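Local coordinates for protein angel homolog 2 (Homo sapiens, PDB 6RW0), which acts as a 2',3'-cyclic phosphatase of the CCR4 deadenylase family and probably binds the 3' untranslated regions of mRNA, at residues Ser53-Asn58 / Asp99-Gln104; Ile231-Asp236 / Tyr365-Ala370. One frame throughout, in Å; residues are numbered along the deposited sequence.

Contact 1. Residues Ser53-Asn58 / Asp99-Gln104; sequences SVMSYN and DVLCLQ
Met55 and Tyr57 each use both N and O on the neighbouring strand 100-104, bonding the residues before and after their bridge partners Leu101 and Leu103. Met55 N donates to Val100 O at 2.9 Å, and Met55 O receives Cys102 N at 2.8 Å. Tyr57 N and O repeat this with Cys102 O and Gln104 N. The two strands are parallel, their axes 12° apart.

Polar side chains close both ends. Ser53 N reaches Asp99 OD2 at 3.0 Å, on the anti side of the carboxylate. Asp99 N in return donates to Ser53 OG at 3.0 Å. This hydroxyl stands between its own N and carbonyl carbon (chi1 57°), which turns it to Asp99 N. At the other end Gln104 bends at chi2 (85°), and its amide folds back over the neighbouring strand. Gln104 NE2 makes a weak bond to Ser56 OG at 3.4 Å; its stronger partner is Asn193. A water accepts from Ser56 OG and donates to Gln104 OE1 at 2.7 Å, so it bridges the two side chains.

Apolar contacts run alongside. Leu101 CD2 lies 4.0 Å from Met55 CB, on the face packed by helix 82-96. Leu103 CD2 meets Tyr57 CB on that same face. Val54 CG2 touches Val100 CB on the opposite face, where Cys234 and Val191 of the other sheet pack. This is the layered alpha-beta sandwich of the endonuclease/exonuclease/phosphatase fold, with helix 82-96 in the crossover between two parallel strands.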
ATOM      1  N   SER A  53       0.844 -12.566 -10.614  1.00 18.77           N
ATOM      2  CA  SER A  53       0.460 -11.168 -10.685  1.00 16.42           C
ATOM      3  C   SER A  53      -0.108 -10.682  -9.358  1.00 16.17           C
ATOM      4  O   SER A  53      -0.666 -11.459  -8.572  1.00 17.16           O
ATOM      5  CB  SER A  53      -0.568 -10.944 -11.797  1.00 18.06           C
ATOM      6  OG  SER A  53      -1.712 -11.761 -11.595  1.00 19.19           O
ATOM      7  N   VAL A  54       0.055  -9.379  -9.123  1.00 17.58           N
ATOM      8  CA  VAL A  54      -0.345  -8.713  -7.890  1.00 16.30           C
ATOM      9  C   VAL A  54      -1.067  -7.424  -8.240  1.00 17.04           C
ATOM     10  O   VAL A  54      -0.545  -6.604  -9.008  1.00 17.94           O
ATOM     11  CB  VAL A  54       0.863  -8.375  -6.992  1.00 17.29           C
ATOM     12  CG1 VAL A  54       0.394  -7.659  -5.708  1.00 18.28           C
ATOM     13  CG2 VAL A  54       1.667  -9.598  -6.652  1.00 18.15           C
ATOM     14  N   MET A  55      -2.221  -7.241  -7.633  1.00 16.48           N
ATOM     15  CA  MET A  55      -3.019  -6.015  -7.777  1.00 15.67           C
ATOM     16  C   MET A  55      -3.078  -5.309  -6.417  1.00 18.47           C
ATOM     17  O   MET A  55      -3.350  -5.996  -5.451  1.00 19.95           O
ATOM     18  CB  MET A  55      -4.439  -6.340  -8.217  1.00 18.68           C
ATOM     19  CG  MET A  55      -5.319  -5.120  -8.221  1.00 20.36           C
ATOM     20  SD  MET A  55      -7.011  -5.501  -8.689  1.00 26.20           S
ATOM     21  CE  MET A  55      -6.843  -5.470 -10.463  1.00 35.36           C
ATOM     22  N   SER A  56      -2.794  -4.012  -6.352  1.00 16.18           N
ATOM     23  CA  SER A  56      -2.928  -3.189  -5.128  1.00 15.28           C
ATOM     24  C   SER A  56      -4.031  -2.176  -5.424  1.00 13.98           C
ATOM     25  O   SER A  56      -3.898  -1.482  -6.402  1.00 15.87           O
ATOM     26  CB  SER A  56      -1.648  -2.523  -4.741  1.00 17.86           C
ATOM     27  OG  SER A  56      -1.805  -1.855  -3.511  1.00 19.14           O
ATOM     28  N   TYR A  57      -5.087  -2.122  -4.630  1.00 14.37           N
ATOM     29  CA  TYR A  57      -6.222  -1.238  -4.947  1.00 14.85           C
ATOM     30  C   TYR A  57      -6.855  -0.687  -3.668  1.00 13.47           C
ATOM     31  O   TYR A  57      -7.361  -1.475  -2.903  1.00 13.73           O
ATOM     32  CB  TYR A  57      -7.251  -2.048  -5.740  1.00 14.38           C
ATOM     33  CG  TYR A  57      -8.298  -1.276  -6.503  1.00 14.86           C
ATOM     34  CD1 TYR A  57      -8.259   0.098  -6.604  1.00 14.43           C
ATOM     35  CD2 TYR A  57      -9.290  -1.952  -7.169  1.00 15.23           C
ATOM     36  CE1 TYR A  57      -9.212   0.785  -7.333  1.00 15.78           C
ATOM     37  CE2 TYR A  57     -10.246  -1.283  -7.905  1.00 15.15           C
ATOM     38  CZ  TYR A  57     -10.213   0.090  -7.976  1.00 15.30           C
ATOM     39  OH  TYR A  57     -11.148   0.765  -8.696  1.00 17.37           O
ATOM     40  N   ASN A  58      -6.858   0.629  -3.493  1.00 13.26           N
ATOM     41  CA  ASN A  58      -7.626   1.293  -2.421  1.00 13.50           C
ATOM     42  C   ASN A  58      -9.010   1.496  -3.058  1.00 12.30           C
ATOM     43  O   ASN A  58      -9.096   2.278  -3.970  1.00 13.77           O
ATOM     44  CB  ASN A  58      -6.935   2.580  -1.990  1.00 13.72           C
ATOM     45  CG  ASN A  58      -7.749   3.352  -0.981  1.00 15.58           C
ATOM     46  OD1 ASN A  58      -8.952   3.278  -0.981  1.00 14.81           O
ATOM     47  ND2 ASN A  58      -7.083   4.106  -0.136  1.00 15.13           N
ATOM     48  N   ASP A  99      -3.439 -12.841  -9.441  1.00 16.19           N
ATOM     49  CA  ASP A  99      -3.229 -13.964  -8.530  1.00 15.97           C
ATOM     50  C   ASP A  99      -3.284 -13.547  -7.065  1.00 16.35           C
ATOM     51  O   ASP A  99      -3.667 -14.357  -6.206  1.00 17.08           O
ATOM     52  CB  ASP A  99      -1.880 -14.613  -8.813  1.00 17.64           C
ATOM     53  CG  ASP A  99      -1.809 -15.214 -10.185  1.00 19.23           C
ATOM     54  OD1 ASP A  99      -2.777 -15.890 -10.590  1.00 21.81           O
ATOM     55  OD2 ASP A  99      -0.793 -15.010 -10.871  1.00 21.45           O
ATOM     56  N   VAL A 100      -2.875 -12.319  -6.758  1.00 16.60           N
ATOM     57  CA  VAL A 100      -2.841 -11.787  -5.401  1.00 15.35           C
ATOM     58  C   VAL A 100      -3.507 -10.424  -5.438  1.00 15.23           C
ATOM     59  O   VAL A 100      -3.202  -9.613  -6.324  1.00 16.56           O
ATOM     60  CB  VAL A 100      -1.396 -11.632  -4.886  1.00 16.60           C
ATOM     61  CG1 VAL A 100      -1.381 -11.039  -3.481  1.00 17.67           C
ATOM     62  CG2 VAL A 100      -0.668 -12.959  -4.889  1.00 18.45           C
ATOM     63  N   LEU A 101      -4.410 -10.171  -4.486  1.00 15.08           N
ATOM     64  CA  LEU A 101      -5.044  -8.872  -4.328  1.00 15.98           C
ATOM     65  C   LEU A 101      -4.667  -8.283  -2.981  1.00 14.44           C
ATOM     66  O   LEU A 101      -4.818  -8.938  -1.942  1.00 17.51           O
ATOM     67  CB  LEU A 101      -6.568  -8.954  -4.348  1.00 18.19           C
ATOM     68  CG  LEU A 101      -7.187  -9.739  -5.481  1.00 18.40           C
ATOM     69  CD1 LEU A 101      -8.695  -9.793  -5.199  1.00 19.90           C
ATOM     70  CD2 LEU A 101      -6.886  -9.131  -6.816  1.00 20.88           C
ATOM     71  N   CYS A 102      -4.184  -7.052  -2.997  1.00 15.12           N
ATOM     72  CA  CYS A 102      -3.911  -6.284  -1.791  1.00 14.95           C
ATOM     73  C   CYS A 102      -4.864  -5.104  -1.844  1.00 14.20           C
ATOM     74  O   CYS A 102      -4.677  -4.193  -2.655  1.00 16.01           O
ATOM     75  CB  CYS A 102      -2.464  -5.819  -1.749  1.00 16.88           C
ATOM     76  SG  CYS A 102      -1.350  -7.204  -1.346  1.00 18.92           S
ATOM     77  N   LEU A 103      -5.896  -5.135  -1.009  1.00 13.43           N
ATOM     78  CA  LEU A 103      -6.934  -4.121  -1.025  1.00 13.53           C
ATOM     79  C   LEU A 103      -6.855  -3.261   0.226  1.00 14.66           C
ATOM     80  O   LEU A 103      -6.528  -3.743   1.314  1.00 14.79           O
ATOM     81  CB  LEU A 103      -8.316  -4.777  -1.121  1.00 15.27           C
ATOM     82  CG  LEU A 103      -8.522  -5.794  -2.254  1.00 15.32           C
ATOM     83  CD1 LEU A 103      -9.902  -6.427  -2.175  1.00 18.83           C
ATOM     84  CD2 LEU A 103      -8.296  -5.133  -3.601  1.00 16.62           C
ATOM     85  N   GLN A 104      -7.170  -1.980   0.063  1.00 14.04           N
ATOM     86  CA  GLN A 104      -7.316  -1.064   1.179  1.00 12.94           C
ATOM     87  C   GLN A 104      -8.706  -0.439   1.154  1.00 12.54           C
ATOM     88  O   GLN A 104      -9.397  -0.446   0.135  1.00 14.08           O
ATOM     89  CB  GLN A 104      -6.220   0.018   1.182  1.00 14.98           C
ATOM     90  CG  GLN A 104      -4.790  -0.536   1.011  1.00 14.51           C
ATOM     91  CD  GLN A 104      -4.408  -0.743  -0.433  1.00 13.50           C
ATOM     92  OE1 GLN A 104      -4.828   0.006  -1.318  1.00 15.23           O
ATOM     93  NE2 GLN A 104      -3.612  -1.767  -0.688  1.00 14.96           N
TER
HETATM   94  O   HOH W   1      -3.229   0.732  -3.375  1.00 17.62           O

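Contact 2. Residues Ile231-Asp236 / Tyr365-Ala370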
ATOM      1  N   ILE A 231       9.758 -10.681  -1.288  1.00 15.76           N
ATOM      2  CA  ILE A 231       8.779  -9.807  -0.652  1.00 15.94           C
ATOM      3  C   ILE A 231       8.077  -8.985  -1.720  1.00 16.86           C
ATOM      4  O   ILE A 231       8.722  -8.428  -2.613  1.00 17.26           O
ATOM      5  CB  ILE A 231       9.465  -8.855   0.346  1.00 15.80           C
ATOM      6  CG1 ILE A 231      10.050  -9.662   1.501  1.00 17.99           C
ATOM      7  CG2 ILE A 231       8.512  -7.787   0.863  1.00 17.50           C
ATOM      8  CD1 ILE A 231      11.214  -8.990   2.157  1.00 19.69           C
ATOM      9  N   VAL A 232       6.758  -8.894  -1.606  1.00 16.24           N
ATOM     10  CA  VAL A 232       5.961  -7.905  -2.318  1.00 15.11           C
ATOM     11  C   VAL A 232       5.221  -7.109  -1.254  1.00 14.72           C
ATOM     12  O   VAL A 232       4.475  -7.688  -0.456  1.00 15.67           O
ATOM     13  CB  VAL A 232       4.982  -8.554  -3.309  1.00 16.22           C
ATOM     14  CG1 VAL A 232       4.213  -7.459  -4.038  1.00 19.04           C
ATOM     15  CG2 VAL A 232       5.721  -9.420  -4.301  1.00 18.33           C
ATOM     16  N   MET A 233       5.462  -5.798  -1.213  1.00 14.57           N
ATOM     17  CA  MET A 233       4.892  -4.905  -0.208  1.00 13.91           C
ATOM     18  C   MET A 233       4.051  -3.859  -0.927  1.00 14.25           C
ATOM     19  O   MET A 233       4.590  -3.009  -1.647  1.00 15.37           O
ATOM     20  CB  MET A 233       5.974  -4.255   0.652  1.00 15.17           C
ATOM     21  CG  MET A 233       5.413  -3.285   1.686  1.00 16.79           C
ATOM     22  SD  MET A 233       6.651  -2.572   2.786  1.00 17.73           S
ATOM     23  CE  MET A 233       7.457  -1.388   1.708  1.00 18.23           C
ATOM     24  N   CYS A 234       2.738  -3.947  -0.744  1.00 15.27           N
ATOM     25  CA  CYS A 234       1.776  -3.079  -1.401  1.00 15.70           C
ATOM     26  C   CYS A 234       1.138  -2.129  -0.406  1.00 14.12           C
ATOM     27  O   CYS A 234       1.101  -2.382   0.800  1.00 16.19           O
ATOM     28  CB  CYS A 234       0.628  -3.899  -1.984  1.00 17.82           C
ATOM     29  SG  CYS A 234       1.108  -5.083  -3.236  1.00 20.94           S
ATOM     30  N   GLY A 235       0.567  -1.063  -0.925  1.00 15.56           N
ATOM     31  CA  GLY A 235      -0.382  -0.329  -0.111  1.00 17.21           C
ATOM     32  C   GLY A 235      -0.501   1.126  -0.497  1.00 13.94           C
ATOM     33  O   GLY A 235       0.094   1.612  -1.460  1.00 14.60           O
ATOM     34  N   ASP A 236      -1.300   1.816   0.315  1.00 13.82           N
ATOM     35  CA  ASP A 236      -1.483   3.262   0.270  1.00 13.16           C
ATOM     36  C   ASP A 236      -0.635   3.817   1.404  1.00 14.05           C
ATOM     37  O   ASP A 236      -0.966   3.661   2.586  1.00 14.91           O
ATOM     38  CB  ASP A 236      -2.960   3.601   0.417  1.00 14.98           C
ATOM     39  CG  ASP A 236      -3.227   5.090   0.381  1.00 15.02           C
ATOM     40  OD1 ASP A 236      -2.284   5.881   0.581  1.00 15.49           O
ATOM     41  OD2 ASP A 236      -4.403   5.484   0.177  1.00 15.94           O
ATOM     42  N   TYR A 365       1.638   2.168  -4.008  1.00 13.88           N
ATOM     43  CA  TYR A 365       2.844   1.535  -4.519  1.00 12.47           C
ATOM     44  C   TYR A 365       2.734   0.020  -4.485  1.00 14.07           C
ATOM     45  O   TYR A 365       2.036  -0.559  -3.650  1.00 14.50           O
ATOM     46  CB  TYR A 365       4.067   1.918  -3.656  1.00 14.15           C
ATOM     47  CG  TYR A 365       4.282   3.406  -3.581  1.00 13.88           C
ATOM     48  CD1 TYR A 365       5.050   4.048  -4.530  1.00 14.01           C
ATOM     49  CD2 TYR A 365       3.682   4.179  -2.594  1.00 13.44           C
ATOM     50  CE1 TYR A 365       5.241   5.413  -4.502  1.00 14.09           C
ATOM     51  CE2 TYR A 365       3.866   5.552  -2.561  1.00 14.82           C
ATOM     52  CZ  TYR A 365       4.634   6.161  -3.523  1.00 15.03           C
ATOM     53  OH  TYR A 365       4.804   7.515  -3.492  1.00 16.70           O
ATOM     54  N   ILE A 366       3.489  -0.621  -5.379  1.00 14.16           N
ATOM     55  CA  ILE A 366       3.880  -2.019  -5.231  1.00 15.05           C
ATOM     56  C   ILE A 366       5.402  -2.027  -5.180  1.00 14.46           C
ATOM     57  O   ILE A 366       6.063  -1.690  -6.173  1.00 15.89           O
ATOM     58  CB  ILE A 366       3.364  -2.914  -6.365  1.00 15.01           C
ATOM     59  CG1 ILE A 366       1.834  -2.913  -6.444  1.00 16.04           C
ATOM     60  CG2 ILE A 366       3.853  -4.346  -6.122  1.00 16.17           C
ATOM     61  CD1 ILE A 366       1.245  -3.616  -7.669  1.00 17.15           C
ATOM     62  N   PHE A 367       5.962  -2.385  -4.030  1.00 14.84           N
ATOM     63  CA  PHE A 367       7.394  -2.566  -3.860  1.00 14.87           C
ATOM     64  C   PHE A 367       7.693  -4.059  -3.867  1.00 15.25           C
ATOM     65  O   PHE A 367       6.857  -4.874  -3.468  1.00 16.18           O
ATOM     66  CB  PHE A 367       7.846  -1.973  -2.532  1.00 15.82           C
ATOM     67  CG  PHE A 367       7.683  -0.482  -2.428  1.00 15.14           C
ATOM     68  CD1 PHE A 367       8.552   0.365  -3.084  1.00 16.54           C
ATOM     69  CD2 PHE A 367       6.696   0.072  -1.615  1.00 15.17           C
ATOM     70  CE1 PHE A 367       8.428   1.742  -2.952  1.00 16.58           C
ATOM     71  CE2 PHE A 367       6.577   1.446  -1.470  1.00 15.77           C
ATOM     72  CZ  PHE A 367       7.429   2.276  -2.155  1.00 16.04           C
ATOM     73  N   TYR A 368       8.878  -4.423  -4.353  1.00 15.12           N
ATOM     74  CA  TYR A 368       9.229  -5.836  -4.437  1.00 15.87           C
ATOM     75  C   TYR A 368      10.730  -6.034  -4.264  1.00 15.67           C
ATOM     76  O   TYR A 368      11.531  -5.155  -4.585  1.00 16.30           O
ATOM     77  CB  TYR A 368       8.766  -6.442  -5.771  1.00 17.36           C
ATOM     78  CG  TYR A 368       9.455  -5.871  -7.001  1.00 18.14           C
ATOM     79  CD1 TYR A 368      10.480  -6.562  -7.630  1.00 18.07           C
ATOM     80  CD2 TYR A 368       9.073  -4.641  -7.536  1.00 17.89           C
ATOM     81  CE1 TYR A 368      11.114  -6.048  -8.756  1.00 18.79           C
ATOM     82  CE2 TYR A 368       9.702  -4.121  -8.655  1.00 18.88           C
ATOM     83  CZ  TYR A 368      10.724  -4.825  -9.260  1.00 19.66           C
ATOM     84  OH  TYR A 368      11.363  -4.322 -10.375  1.00 23.87           O
ATOM     85  N   SER A 369      11.093  -7.214  -3.756  1.00 16.88           N
ATOM     86  CA  SER A 369      12.490  -7.597  -3.615  1.00 18.82           C
ATOM     87  C   SER A 369      13.159  -7.665  -4.965  1.00 20.85           C
ATOM     88  O   SER A 369      12.705  -8.402  -5.842  1.00 22.64           O
ATOM     89  CB  SER A 369      12.555  -9.018  -3.064  1.00 25.12           C
ATOM     90  OG  SER A 369      12.156  -9.042  -1.733  1.00 31.52           O
ATOM     91  N   ALA A 370      14.283  -6.970  -5.114  1.00 22.12           N
ATOM     92  CA  ALA A 370      14.959  -7.009  -6.402  1.00 32.17           C
ATOM     93  C   ALA A 370      16.461  -6.818  -6.262  1.00 42.66           C
ATOM     94  O   ALA A 370      16.943  -6.159  -5.335  1.00 36.37           O
ATOM     95  CB  ALA A 370      14.409  -5.942  -7.361  1.00 36.05           C
TER
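Ser369 holds Ile231 by both backbone and side chain. Ser369 N donates to Ile231 O at 2.9 Å, and Ser369 OG accepts from Ile231 N at 2.9 Å. The hydroxyl oxygen also lies 3.4 Å from Ile231 CB. Its chi1 of -71° sets OG beside its own N, on the side where Ile231 N comes in. An alanine here would take away the acceptor and is likely to leave the buried Ile231 N without this partner.

Met233 and Phe367 form a hydrogen-bonded antiparallel pair, N to O both ways, with Met233 N to Phe367 O at 2.8 Å. Their side chains lie side by side. Met233 bends at chi3 (75°), and its CE comes obliquely to the Phe367 ring, 3.7 Å from CD2. On the other face Ile366 CG2 touches Val232 CG1 at 3.8 Å, while Ile366 CG1 meets Cys234 SG at 3.9 Å.

Strands 231-236 and 359-369 belong to the second sheet of the endonuclease/exonuclease/phosphatase sandwich. Gly235 and Tyr365 add the last two backbone bonds, Tyr365 N reaching Gly235 O at 3.0 Å. The Gly235 backbone (phi 154°) would press a CB against the preceding carbonyl oxygen.

Further out, helix 203-220 packs on Met233 through Leu213, Leu214 and Ile217. Strand 189-195 binds the far edge of strand 231-236. The Tyr365 ring meets that of Tyr246, and its hydroxyl bonds Ser239 O.

Overall arrangement
Contacts 1 and 2 lie in the two facing sheets of the sandwich, their centres about 10 Å apart. Between the sheets, Ser56 OG packs against Cys234 CB at 3.5 Å. Gln104 NE2 comes within 3.6 Å of Gly235 CA. At the ends of strands 49-58 and 231-236, Asn58 ND2 probably bonds Asp236 OD2 at 3.0 Å. The same ND2 also bonds Glu105, just beyond contact 1. The Asn58 side chain is about 4 Å from the bound magnesium ion. Asp236 and Glu105, both bonded to Asn58, probably lie in the same metal site, consistent with the active sites of this family.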